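Side-chain contacts in CRISPR-associated endonuclease Cas9 (Campylobacter jejuni subsp. jejuni serotype O:2, PDB 5X2H), which uses a guide RNA to find matching DNA of mobile genetic elements and cuts it, as an endonuclease of the CRISPR adaptive immune system: residues E756-N761 with I788-A793; A762-S765 with L770-S773. All blocks are in the same frame, centred on the assembly; numbering follows the deposited sequence.

The two contacts illustrate how one sheet can carry both a hydrophobic core and a DNA-binding surface. Both use strand 756-764 of the antiparallel sheet in the C-terminal PAM-interacting region. Contact 1 sets the earlier part of that strand against the end of helix 784-789, and apolar side chains alone join the two segments. Contact 2 sets the later part against the neighbouring strand 769-773, held by one good and one weak backbone hydrogen bond. Both contacts are largely buried, yet each runs out to nucleic acid: exposed K791 and N792 grip a phosphate of chain C, whereas T764 packs on an adenine of chain D. The contacts adjoin through probable backbone hydrogen bonds from Y759 N to S773 O and N761 N to I771 O.

Contact 1: residues E756-N761 with I788-A793; sequences EFVYYN and ILFKNA. With nucleotides of chain C.
V758 and L789 are brought together by complementary rotations: in V758, CG1 stands opposite the carbonyl carbon (chi1 -61°), while L789 carries CG opposite its backbone N (chi1 -179°). The two branches then reach toward each other tip to tip, V758 CG1 lying 3.8 Å from L789 CD2. The same valine methyl also meets the far end of the F790 ring, 3.7 Å from CZ, but here the side chains slide past one another and the methyl approaches obliquely. Within its own segment the ring has L789 CG over one face, 4.2 Å above the plane and offset toward the rim. E756 adds only its aliphatic base, with CB 4.3 Å from L789 CD2; its carboxylate turns to N785 and Q786 on the helix. I745 and I747 of strand 744-748 also touch V758, while L789 touches I803 and F790 touches A800, both on strand 799-804, which makes this a helix end packed on a beta-sheet core.

Just beyond, the chain leaves the helix at F790 and folds into a type I turn ending at A793. The turn presents K791 and N792 to the DNA: K791 NZ donates to OP1 of DG3 of chain C at 3.0 Å, and N792 ND2 donates to OP2 of that nucleotide at 2.9 Å, with an N-H...O angle of 133°. Two donors on different oxygens should restrain the phosphate's rotation, and the lysine charge probably offsets its negative charge, so an apolar packing site is continued by phosphate contacts that would not depend on the base.

Contact 2: residues A762-S765 with L770-S773; sequences AFTS and LIVS. With nucleotides of chain D.
A762 and I771 face each other as a hydrogen-bonded pair of antiparallel strands whose short segments run at 153°, with a nearly straight bond from I771 N to A762 O (3.0 Å, 169°) and a weak return from A762 N to I771 O. On the face these two share, I771 extends its CD1 to 4.3 Å from A762 CB. T764 OG1 lies 4.3 Å from I771 CD1. F763 and L770, the adjoining non-hydrogen-bonded pair, turn to the other face, where L770 CD2 comes near the plane of the phenyl ring at its edge, 4.5 Å from CD1. This is the closing end of the beta hairpin formed by strands 756-764 and 769-773; A697 and P699 of strand 695-700 and M681 of a loop pack against F763, joining the hairpin to that strand. DNA lies against T764, and A762 packs on a phosphate. A chi1 of -55° puts T764 OG1 beside the backbone N and leaves CG2 anti to that N; this methyl makes a van der Waals contact with the adenine ring of DA4 of chain D, 3.7 Å from N7, probably part of how this domain meets the PAM duplex. S765 OG lies 3.4 Å from OP2 of the same nucleotide.

Contact 1: residues E756-N761 with I788-A793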
ATOM      1  N   GLU A 756      35.588  17.681   4.972  1.00 48.30           N
ATOM      2  CA  GLU A 756      34.241  18.210   4.818  1.00 48.55           C
ATOM      3  C   GLU A 756      33.217  17.171   5.247  1.00 46.93           C
ATOM      4  O   GLU A 756      33.346  15.987   4.919  1.00 43.43           O
ATOM      5  CB  GLU A 756      33.966  18.635   3.369  1.00 48.36           C
ATOM      6  CG  GLU A 756      34.757  19.852   2.908  1.00 51.60           C
ATOM      7  CD  GLU A 756      34.349  21.130   3.620  1.00 55.41           C
ATOM      8  OE1 GLU A 756      35.178  22.060   3.690  1.00 58.35           O
ATOM      9  OE2 GLU A 756      33.202  21.210   4.106  1.00 55.75           O
ATOM     10  N   PHE A 757      32.204  17.623   5.983  1.00 45.68           N
ATOM     11  CA  PHE A 757      31.050  16.790   6.295  1.00 46.57           C
ATOM     12  C   PHE A 757      30.162  16.688   5.063  1.00 45.23           C
ATOM     13  O   PHE A 757      29.733  17.708   4.514  1.00 49.11           O
ATOM     14  CB  PHE A 757      30.261  17.370   7.466  1.00 47.29           C
ATOM     15  CG  PHE A 757      30.958  17.252   8.791  1.00 47.92           C
ATOM     16  CD1 PHE A 757      30.942  16.056   9.490  1.00 46.09           C
ATOM     17  CD2 PHE A 757      31.618  18.340   9.343  1.00 49.81           C
ATOM     18  CE1 PHE A 757      31.575  15.943  10.715  1.00 47.29           C
ATOM     19  CE2 PHE A 757      32.255  18.232  10.567  1.00 51.70           C
ATOM     20  CZ  PHE A 757      32.230  17.033  11.255  1.00 50.13           C
ATOM     21  N   VAL A 758      29.890  15.459   4.625  1.00 40.79           N
ATOM     22  CA  VAL A 758      29.013  15.207   3.490  1.00 40.04           C
ATOM     23  C   VAL A 758      28.108  14.033   3.831  1.00 40.52           C
ATOM     24  O   VAL A 758      28.397  13.234   4.725  1.00 44.20           O
ATOM     25  CB  VAL A 758      29.799  14.909   2.192  1.00 41.32           C
ATOM     26  CG1 VAL A 758      30.672  16.101   1.797  1.00 39.77           C
ATOM     27  CG2 VAL A 758      30.638  13.650   2.362  1.00 37.84           C
ATOM     28  N   TYR A 759      26.998  13.936   3.107  1.00 39.28           N
ATOM     29  CA  TYR A 759      26.110  12.787   3.214  1.00 37.06           C
ATOM     30  C   TYR A 759      26.518  11.745   2.178  1.00 37.05           C
ATOM     31  O   TYR A 759      26.638  12.059   0.989  1.00 40.78           O
ATOM     32  CB  TYR A 759      24.650  13.194   3.016  1.00 38.49           C
ATOM     33  CG  TYR A 759      23.987  13.751   4.254  1.00 41.36           C
ATOM     34  CD1 TYR A 759      23.703  12.935   5.342  1.00 39.18           C
ATOM     35  CD2 TYR A 759      23.629  15.089   4.330  1.00 44.71           C
ATOM     36  CE1 TYR A 759      23.090  13.441   6.476  1.00 41.09           C
ATOM     37  CE2 TYR A 759      23.015  15.603   5.457  1.00 46.38           C
ATOM     38  CZ  TYR A 759      22.748  14.775   6.525  1.00 44.17           C
ATOM     39  OH  TYR A 759      22.140  15.287   7.647  1.00 46.07           O
ATOM     40  N   TYR A 760      26.744  10.518   2.634  1.00 32.89           N
ATOM     41  CA  TYR A 760      26.978   9.408   1.722  1.00 32.87           C
ATOM     42  C   TYR A 760      25.683   9.066   0.996  1.00 37.20           C
ATOM     43  O   TYR A 760      24.627   8.934   1.623  1.00 36.74           O
ATOM     44  CB  TYR A 760      27.507   8.199   2.497  1.00 30.83           C
ATOM     45  CG  TYR A 760      27.395   6.878   1.766  1.00 36.58           C
ATOM     46  CD1 TYR A 760      28.411   6.433   0.931  1.00 37.15           C
ATOM     47  CD2 TYR A 760      26.277   6.068   1.925  1.00 38.90           C
ATOM     48  CE1 TYR A 760      28.311   5.224   0.266  1.00 37.67           C
ATOM     49  CE2 TYR A 760      26.165   4.862   1.265  1.00 37.70           C
ATOM     50  CZ  TYR A 760      27.182   4.445   0.437  1.00 36.53           C
ATOM     51  OH  TYR A 760      27.067   3.241  -0.219  1.00 33.21           O
ATOM     52  N   ASN A 761      25.757   8.933  -0.327  1.00 37.46           N
ATOM     53  CA  ASN A 761      24.591   8.603  -1.144  1.00 35.01           C
ATOM     54  C   ASN A 761      24.669   7.229  -1.783  1.00 34.18           C
ATOM     55  O   ASN A 761      23.662   6.521  -1.832  1.00 34.58           O
ATOM     56  CB  ASN A 761      24.393   9.648  -2.248  1.00 37.30           C
ATOM     57  CG  ASN A 761      23.918  10.981  -1.713  1.00 45.70           C
ATOM     58  OD1 ASN A 761      23.377  11.067  -0.611  1.00 50.44           O
ATOM     59  ND2 ASN A 761      24.113  12.030  -2.498  1.00 48.68           N
ATOM     60  N   ILE A 788      36.565  22.409  -4.257  1.00 56.66           N
ATOM     61  CA  ILE A 788      37.487  21.349  -4.655  1.00 54.21           C
ATOM     62  C   ILE A 788      36.759  20.013  -4.707  1.00 55.57           C
ATOM     63  O   ILE A 788      36.892  19.245  -5.668  1.00 56.54           O
ATOM     64  CB  ILE A 788      38.686  21.295  -3.693  1.00 51.62           C
ATOM     65  CG1 ILE A 788      39.537  22.559  -3.832  1.00 53.69           C
ATOM     66  CG2 ILE A 788      39.507  20.033  -3.934  1.00 48.77           C
ATOM     67  CD1 ILE A 788      40.696  22.611  -2.873  1.00 55.67           C
ATOM     68  N   LEU A 789      35.978  19.719  -3.668  1.00 53.28           N
ATOM     69  CA  LEU A 789      35.250  18.460  -3.608  1.00 50.40           C
ATOM     70  C   LEU A 789      34.042  18.468  -4.537  1.00 48.23           C
ATOM     71  O   LEU A 789      33.791  17.481  -5.238  1.00 48.72           O
ATOM     72  CB  LEU A 789      34.811  18.182  -2.169  1.00 49.57           C
ATOM     73  CG  LEU A 789      34.049  16.876  -1.956  1.00 46.26           C
ATOM     74  CD1 LEU A 789      34.930  15.700  -2.342  1.00 45.42           C
ATOM     75  CD2 LEU A 789      33.565  16.748  -0.513  1.00 44.05           C
ATOM     76  N   PHE A 790      33.288  19.562  -4.555  1.00 45.25           N
ATOM     77  CA  PHE A 790      32.091  19.672  -5.389  1.00 45.98           C
ATOM     78  C   PHE A 790      32.385  20.499  -6.640  1.00 49.36           C
ATOM     79  O   PHE A 790      31.771  21.535  -6.900  1.00 52.37           O
ATOM     80  CB  PHE A 790      30.941  20.270  -4.588  1.00 48.22           C
ATOM     81  CG  PHE A 790      30.515  19.432  -3.421  1.00 47.09           C
ATOM     82  CD1 PHE A 790      29.692  18.333  -3.605  1.00 37.70           C
ATOM     83  CD2 PHE A 790      30.926  19.748  -2.136  1.00 45.98           C
ATOM     84  CE1 PHE A 790      29.295  17.560  -2.530  1.00 36.54           C
ATOM     85  CE2 PHE A 790      30.530  18.982  -1.058  1.00 39.10           C
ATOM     86  CZ  PHE A 790      29.713  17.886  -1.256  1.00 39.78           C
ATOM     87  N   LYS A 791      33.345  20.004  -7.427  1.00 51.42           N
ATOM     88  CA  LYS A 791      33.804  20.712  -8.615  1.00 53.88           C
ATOM     89  C   LYS A 791      32.725  20.844  -9.685  1.00 55.30           C
ATOM     90  O   LYS A 791      32.831  21.725 -10.545  1.00 59.07           O
ATOM     91  CB  LYS A 791      35.025  20.000  -9.194  1.00 56.57           C
ATOM     92  CG  LYS A 791      35.008  18.492  -8.972  1.00 59.45           C
ATOM     93  CD  LYS A 791      35.784  17.744 -10.043  1.00 62.57           C
ATOM     94  CE  LYS A 791      37.224  18.216 -10.135  1.00 66.90           C
ATOM     95  NZ  LYS A 791      37.947  17.522 -11.239  1.00 69.05           N
ATOM     96  N   ASN A 792      31.694  19.999  -9.653  1.00 48.54           N
ATOM     97  CA  ASN A 792      30.652  20.000 -10.673  1.00 52.87           C
ATOM     98  C   ASN A 792      29.321  20.528 -10.149  1.00 56.85           C
ATOM     99  O   ASN A 792      28.276  20.282 -10.760  1.00 57.33           O
ATOM    100  CB  ASN A 792      30.474  18.592 -11.241  1.00 51.25           C
ATOM    101  CG  ASN A 792      31.746  18.050 -11.850  1.00 50.57           C
ATOM    102  OD1 ASN A 792      32.472  18.768 -12.535  1.00 56.16           O
ATOM    103  ND2 ASN A 792      32.036  16.780 -11.590  1.00 46.35           N
ATOM    104  N   ALA A 793      29.337  21.250  -9.032  1.00 55.17           N
ATOM    105  CA  ALA A 793      28.102  21.747  -8.449  1.00 53.90           C
ATOM    106  C   ALA A 793      27.532  22.892  -9.278  1.00 54.34           C
ATOM    107  O   ALA A 793      28.258  23.628  -9.950  1.00 56.99           O
ATOM    108  CB  ALA A 793      28.337  22.212  -7.012  1.00 56.32           C
TER
ATOM    109  P    DG C   3      35.236  14.859 -12.275  1.00 56.34           P
ATOM    110  OP1  DG C   3      35.762  16.135 -12.813  1.00 55.93           O
ATOM    111  OP2  DG C   3      34.188  14.859 -11.227  1.00 60.60           O
ATOM    112  O5'  DG C   3      34.678  13.972 -13.482  1.00 53.98           O
ATOM    113  C5'  DG C   3      35.390  13.914 -14.702  1.00 53.69           C
ATOM    114  C4'  DG C   3      34.478  13.480 -15.832  1.00 53.78           C
ATOM    115  O4'  DG C   3      34.337  12.036 -15.818  1.00 50.58           O
ATOM    116  C3'  DG C   3      33.058  14.047 -15.771  1.00 56.91           C
ATOM    117  O3'  DG C   3      32.643  14.427 -17.077  1.00 61.49           O
ATOM    118  C2'  DG C   3      32.237  12.874 -15.233  1.00 50.40           C
ATOM    119  C1'  DG C   3      32.971  11.690 -15.840  1.00 49.07           C
ATOM    120  N9   DG C   3      32.809  10.445 -15.095  1.00 47.74           N
ATOM    121  C8   DG C   3      32.915  10.269 -13.736  1.00 44.98           C
ATOM    122  N7   DG C   3      32.740   9.034 -13.359  1.00 42.06           N
ATOM    123  C5   DG C   3      32.505   8.347 -14.543  1.00 42.29           C
ATOM    124  C6   DG C   3      32.250   6.973 -14.765  1.00 42.14           C
ATOM    125  O6   DG C   3      32.172   6.061 -13.930  1.00 41.84           O
ATOM    126  N1   DG C   3      32.072   6.696 -16.119  1.00 44.19           N
ATOM    127  C2   DG C   3      32.137   7.630 -17.128  1.00 45.28           C
ATOM    128  N2   DG C   3      31.942   7.177 -18.377  1.00 45.75           N
ATOM    129  N3   DG C   3      32.375   8.915 -16.931  1.00 43.47           N
ATOM    130  C4   DG C   3      32.548   9.201 -15.619  1.00 44.35           C
TER

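Contact 2: residues A762-S765 with L770-S773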
ATOM      1  N   ALA A 762      25.836   6.829  -2.277  1.00 33.34           N
ATOM      2  CA  ALA A 762      25.959   5.548  -2.953  1.00 31.18           C
ATOM      3  C   ALA A 762      27.426   5.162  -3.040  1.00 35.46           C
ATOM      4  O   ALA A 762      28.321   6.011  -2.998  1.00 33.67           O
ATOM      5  CB  ALA A 762      25.339   5.583  -4.354  1.00 28.22           C
ATOM      6  N   PHE A 763      27.650   3.859  -3.157  1.00 36.60           N
ATOM      7  CA  PHE A 763      28.954   3.291  -3.457  1.00 32.72           C
ATOM      8  C   PHE A 763      28.857   2.631  -4.825  1.00 35.72           C
ATOM      9  O   PHE A 763      27.999   1.769  -5.038  1.00 35.98           O
ATOM     10  CB  PHE A 763      29.375   2.287  -2.383  1.00 31.43           C
ATOM     11  CG  PHE A 763      30.510   1.393  -2.797  1.00 34.87           C
ATOM     12  CD1 PHE A 763      31.790   1.901  -2.941  1.00 34.99           C
ATOM     13  CD2 PHE A 763      30.296   0.043  -3.036  1.00 32.14           C
ATOM     14  CE1 PHE A 763      32.839   1.083  -3.324  1.00 33.16           C
ATOM     15  CE2 PHE A 763      31.340  -0.781  -3.418  1.00 33.81           C
ATOM     16  CZ  PHE A 763      32.616  -0.257  -3.560  1.00 31.29           C
ATOM     17  N   THR A 764      29.711   3.054  -5.754  1.00 36.54           N
ATOM     18  CA  THR A 764      29.682   2.542  -7.121  1.00 33.27           C
ATOM     19  C   THR A 764      30.722   1.433  -7.239  1.00 35.73           C
ATOM     20  O   THR A 764      31.930   1.692  -7.180  1.00 37.26           O
ATOM     21  CB  THR A 764      29.937   3.667  -8.121  1.00 34.59           C
ATOM     22  OG1 THR A 764      28.996   4.724  -7.893  1.00 34.25           O
ATOM     23  CG2 THR A 764      29.773   3.162  -9.548  1.00 31.62           C
ATOM     24  N   SER A 765      30.250   0.195  -7.402  1.00 33.01           N
ATOM     25  CA  SER A 765      31.150  -0.953  -7.340  1.00 37.10           C
ATOM     26  C   SER A 765      32.065  -1.030  -8.553  1.00 37.21           C
ATOM     27  O   SER A 765      33.196  -1.514  -8.440  1.00 42.69           O
ATOM     28  CB  SER A 765      30.346  -2.247  -7.206  1.00 39.16           C
ATOM     29  OG  SER A 765      29.538  -2.461  -8.347  1.00 38.93           O
ATOM     30  N   LEU A 770      32.593   6.871  -4.407  1.00 37.30           N
ATOM     31  CA  LEU A 770      31.452   7.354  -3.651  1.00 31.92           C
ATOM     32  C   LEU A 770      30.709   8.439  -4.417  1.00 33.68           C
ATOM     33  O   LEU A 770      31.290   9.170  -5.226  1.00 31.42           O
ATOM     34  CB  LEU A 770      31.878   7.923  -2.295  1.00 28.96           C
ATOM     35  CG  LEU A 770      32.551   7.014  -1.272  1.00 31.13           C
ATOM     36  CD1 LEU A 770      32.978   7.832  -0.059  1.00 32.45           C
ATOM     37  CD2 LEU A 770      31.651   5.863  -0.856  1.00 28.45           C
ATOM     38  N   ILE A 771      29.412   8.530  -4.143  1.00 32.16           N
ATOM     39  CA  ILE A 771      28.597   9.689  -4.476  1.00 33.40           C
ATOM     40  C   ILE A 771      28.203  10.336  -3.157  1.00 37.03           C
ATOM     41  O   ILE A 771      27.661   9.665  -2.270  1.00 36.94           O
ATOM     42  CB  ILE A 771      27.356   9.300  -5.294  1.00 33.46           C
ATOM     43  CG1 ILE A 771      27.758   8.797  -6.686  1.00 32.00           C
ATOM     44  CG2 ILE A 771      26.384  10.473  -5.380  1.00 30.45           C
ATOM     45  CD1 ILE A 771      26.588   8.222  -7.495  1.00 28.45           C
ATOM     46  N   VAL A 772      28.505  11.627  -3.007  1.00 36.18           N
ATOM     47  CA  VAL A 772      28.209  12.357  -1.782  1.00 33.44           C
ATOM     48  C   VAL A 772      27.531  13.670  -2.146  1.00 36.39           C
ATOM     49  O   VAL A 772      27.603  14.142  -3.283  1.00 39.62           O
ATOM     50  CB  VAL A 772      29.472  12.621  -0.929  1.00 37.39           C
ATOM     51  CG1 VAL A 772      30.217  11.324  -0.642  1.00 36.62           C
ATOM     52  CG2 VAL A 772      30.382  13.619  -1.618  1.00 36.24           C
ATOM     53  N   SER A 773      26.868  14.267  -1.158  1.00 39.14           N
ATOM     54  CA  SER A 773      26.110  15.488  -1.381  1.00 41.70           C
ATOM     55  C   SER A 773      26.261  16.416  -0.185  1.00 40.19           C
ATOM     56  O   SER A 773      26.599  15.991   0.923  1.00 39.06           O
ATOM     57  CB  SER A 773      24.628  15.187  -1.638  1.00 44.19           C
ATOM     58  OG  SER A 773      24.072  14.462  -0.559  1.00 49.18           O
TER
ATOM     59  P    DA D   4      25.354  -3.465  -8.719  1.00 39.92           P
ATOM     60  OP1  DA D   4      25.170  -4.932  -8.830  1.00 30.03           O
ATOM     61  OP2  DA D   4      26.188  -2.872  -7.644  1.00 30.38           O
ATOM     62  O5'  DA D   4      25.956  -2.914 -10.086  1.00 39.05           O
ATOM     63  C5'  DA D   4      25.321  -3.202 -11.314  1.00 35.90           C
ATOM     64  C4'  DA D   4      26.074  -2.537 -12.444  1.00 34.00           C
ATOM     65  O4'  DA D   4      25.648  -1.147 -12.566  1.00 31.31           O
ATOM     66  C3'  DA D   4      27.598  -2.482 -12.238  1.00 29.70           C
ATOM     67  O3'  DA D   4      28.249  -2.658 -13.472  1.00 36.66           O
ATOM     68  C2'  DA D   4      27.796  -1.061 -11.736  1.00 26.60           C
ATOM     69  C1'  DA D   4      26.805  -0.359 -12.636  1.00 30.96           C
ATOM     70  N9   DA D   4      26.523   1.024 -12.267  1.00 32.52           N
ATOM     71  C8   DA D   4      26.641   1.600 -11.033  1.00 31.92           C
ATOM     72  N7   DA D   4      26.355   2.882 -11.021  1.00 33.55           N
ATOM     73  C5   DA D   4      26.047   3.164 -12.346  1.00 34.60           C
ATOM     74  C6   DA D   4      25.668   4.351 -13.005  1.00 37.19           C
ATOM     75  N6   DA D   4      25.522   5.525 -12.383  1.00 37.22           N
ATOM     76  N1   DA D   4      25.432   4.283 -14.333  1.00 35.99           N
ATOM     77  C2   DA D   4      25.581   3.109 -14.953  1.00 34.75           C
ATOM     78  N3   DA D   4      25.938   1.933 -14.443  1.00 34.92           N
ATOM     79  C4   DA D   4      26.155   2.031 -13.123  1.00 33.14           C
TER